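Local coordinates for malonyl CoA-acyl carrier protein transacylase (Mycobacterium tuberculosis, PDB 2QC3) that catalyses transfer of the malonyl group from coenzyme A to acyl carrier protein, a step that feeds fatty acid biosynthesis, at residues S224-K229 with V242-Q247. Sequence-based numbering, arbitrary orientation.
Sequences SNRDGK and VSQLTQ
The backbone O of Gln244 is gripped twice. It accepts from Gln247 N at 3.1 Å, and it is hydrogen-bonded to ND1 of His195, an active-site residue by similarity. The side chain of Gln244 reaches across to the 224-229 loop. It bends at its second torsion (chi2 -54°), which brings the amide end over the backbone where Asn225 joins Arg226. Gln244 CD lies 3.7 Å from Arg226 CA and 4.1 Å from Asn225 CB. The side chains of Arg226 and Gln244 cross at about a right angle, with CB of Arg226 beside the Gln244 amide. CG of Arg226 is anti to the backbone N (chi1 179°), and the extended chain carries the guanidinium away from Gln244.

The loop has its own bracing. Ser224 OG accepts from Arg226 N at 3.2 Å, an ST turn. Asp227 OD2 takes Lys229 N at 3.1 Å from above the carboxylate plane, an Asx turn. Gly228 N also bonds to Ser224 O at 2.7 Å.

The amide of Asn225 is bound to the backbone around Ser92, the probable nucleophile. OD1 bonds to Ser92 N and ND2 to Gly90 O, so both ends are used and the rotation of the group is fixed. Glu95, on helix 94-101, bonds to Asn225 N and also touches Gln244. The contact thus joins the surroundings of Ser92 and His195, the proposed serine-histidine pair. A backbone carbonyl bonded to the histidine, as Gln244 O is here, fits the active site of FabD-type acyltransferases.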
loop_
_atom_site.group_PDB
_atom_site.type_symbol
_atom_site.label_atom_id
_atom_site.label_comp_id
_atom_site.label_asym_id
_atom_site.label_seq_id
_atom_site.Cartn_x
_atom_site.Cartn_y
_atom_site.Cartn_z
ATOM N N SER A 224 -0.647 -8.360 -7.837
ATOM C CA SER A 224 0.213 -8.496 -6.673
ATOM C C SER A 224 1.541 -7.767 -6.871
ATOM O O SER A 224 2.100 -7.765 -7.966
ATOM C CB SER A 224 0.489 -9.980 -6.392
ATOM O OG SER A 224 1.418 -10.130 -5.333
ATOM N N ASN A 225 2.032 -7.156 -5.795
ATOM C CA ASN A 225 3.303 -6.430 -5.799
ATOM C C ASN A 225 4.460 -7.389 -6.058
ATOM O O ASN A 225 5.567 -6.973 -6.388
ATOM C CB ASN A 225 3.530 -5.752 -4.440
ATOM C CG ASN A 225 2.656 -4.536 -4.230
ATOM O OD1 ASN A 225 2.581 -4.013 -3.118
ATOM N ND2 ASN A 225 2.003 -4.065 -5.293
ATOM N N ARG A 226 4.202 -8.676 -5.874
ATOM C CA ARG A 226 5.223 -9.697 -6.087
ATOM C C ARG A 226 5.820 -9.617 -7.489
ATOM O O ARG A 226 7.043 -9.552 -7.662
ATOM C CB ARG A 226 4.614 -11.085 -5.891
ATOM C CG ARG A 226 5.594 -12.217 -6.117
ATOM C CD ARG A 226 4.903 -13.567 -6.028
ATOM N NE ARG A 226 5.879 -14.647 -5.964
ATOM C CZ ARG A 226 5.581 -15.940 -6.069
ATOM N NH1 ARG A 226 4.326 -16.328 -6.248
ATOM N NH2 ARG A 226 6.544 -16.849 -5.990
ATOM N N ASP A 227 4.947 -9.617 -8.490
ATOM C CA ASP A 227 5.393 -9.585 -9.877
ATOM C C ASP A 227 4.433 -8.872 -10.828
ATOM O O ASP A 227 4.516 -9.046 -12.041
ATOM C CB ASP A 227 5.606 -11.015 -10.356
ATOM C CG ASP A 227 4.401 -11.900 -10.087
ATOM O OD1 ASP A 227 4.489 -13.120 -10.344
ATOM O OD2 ASP A 227 3.365 -11.381 -9.618
ATOM N N GLY A 228 3.521 -8.079 -10.282
ATOM C CA GLY A 228 2.577 -7.376 -11.131
ATOM C C GLY A 228 1.596 -8.299 -11.839
ATOM O O GLY A 228 0.858 -7.858 -12.712
ATOM N N LYS A 229 1.577 -9.577 -11.469
ATOM C CA LYS A 229 0.658 -10.530 -12.092
ATOM C C LYS A 229 -0.533 -10.800 -11.180
ATOM O O LYS A 229 -0.425 -10.719 -9.956
ATOM C CB LYS A 229 1.373 -11.846 -12.393
ATOM C CG LYS A 229 2.524 -11.721 -13.376
ATOM C CD LYS A 229 2.056 -11.420 -14.779
ATOM C CE LYS A 229 3.254 -11.340 -15.717
ATOM N NZ LYS A 229 2.862 -11.104 -17.136
ATOM N N VAL A 242 1.365 -12.764 2.407
ATOM C CA VAL A 242 2.229 -13.036 3.547
ATOM C C VAL A 242 3.689 -12.926 3.121
ATOM O O VAL A 242 4.496 -12.258 3.765
ATOM C CB VAL A 242 1.967 -14.444 4.111
ATOM C CG1 VAL A 242 2.928 -14.738 5.259
ATOM C CG2 VAL A 242 0.528 -14.541 4.589
ATOM N N SER A 243 4.013 -13.569 2.009
ATOM C CA SER A 243 5.367 -13.555 1.486
ATOM C C SER A 243 5.870 -12.147 1.139
ATOM O O SER A 243 7.050 -11.851 1.310
ATOM C CB SER A 243 5.442 -14.470 0.261
ATOM O OG SER A 243 6.756 -14.520 -0.242
ATOM N N GLN A 244 4.980 -11.276 0.670
ATOM C CA GLN A 244 5.376 -9.916 0.317
ATOM C C GLN A 244 5.982 -9.155 1.484
ATOM O O GLN A 244 6.646 -8.134 1.296
ATOM C CB GLN A 244 4.177 -9.126 -0.229
ATOM C CG GLN A 244 3.987 -9.290 -1.715
ATOM C CD GLN A 244 5.245 -8.945 -2.476
ATOM O OE1 GLN A 244 5.678 -7.788 -2.515
ATOM N NE2 GLN A 244 5.850 -9.948 -3.072
ATOM N N LEU A 245 5.750 -9.654 2.693
ATOM C CA LEU A 245 6.270 -9.010 3.884
ATOM C C LEU A 245 7.773 -8.771 3.784
ATOM O O LEU A 245 8.268 -7.725 4.181
ATOM C CB LEU A 245 5.953 -9.865 5.113
ATOM C CG LEU A 245 5.908 -9.128 6.452
ATOM C CD1 LEU A 245 4.858 -8.020 6.389
ATOM C CD2 LEU A 245 5.560 -10.107 7.570
ATOM N N THR A 246 8.495 -9.737 3.232
ATOM C CA THR A 246 9.946 -9.625 3.103
ATOM C C THR A 246 10.403 -9.491 1.656
ATOM O O THR A 246 11.599 -9.565 1.373
ATOM C CB THR A 246 10.645 -10.868 3.704
ATOM O OG1 THR A 246 10.219 -12.040 2.996
ATOM C CG2 THR A 246 10.296 -11.023 5.179
ATOM N N GLN A 247 9.463 -9.286 0.742
ATOM C CA GLN A 247 9.797 -9.180 -0.676
ATOM C C GLN A 247 9.594 -7.792 -1.280
ATOM O O GLN A 247 8.738 -7.033 -0.840
ATOM C CB GLN A 247 8.970 -10.194 -1.477
ATOM C CG GLN A 247 9.214 -11.639 -1.075
ATOM C CD GLN A 247 10.654 -12.051 -1.288
ATOM O OE1 GLN A 247 11.129 -12.130 -2.424
ATOM N NE2 GLN A 247 11.366 -12.308 -0.192
#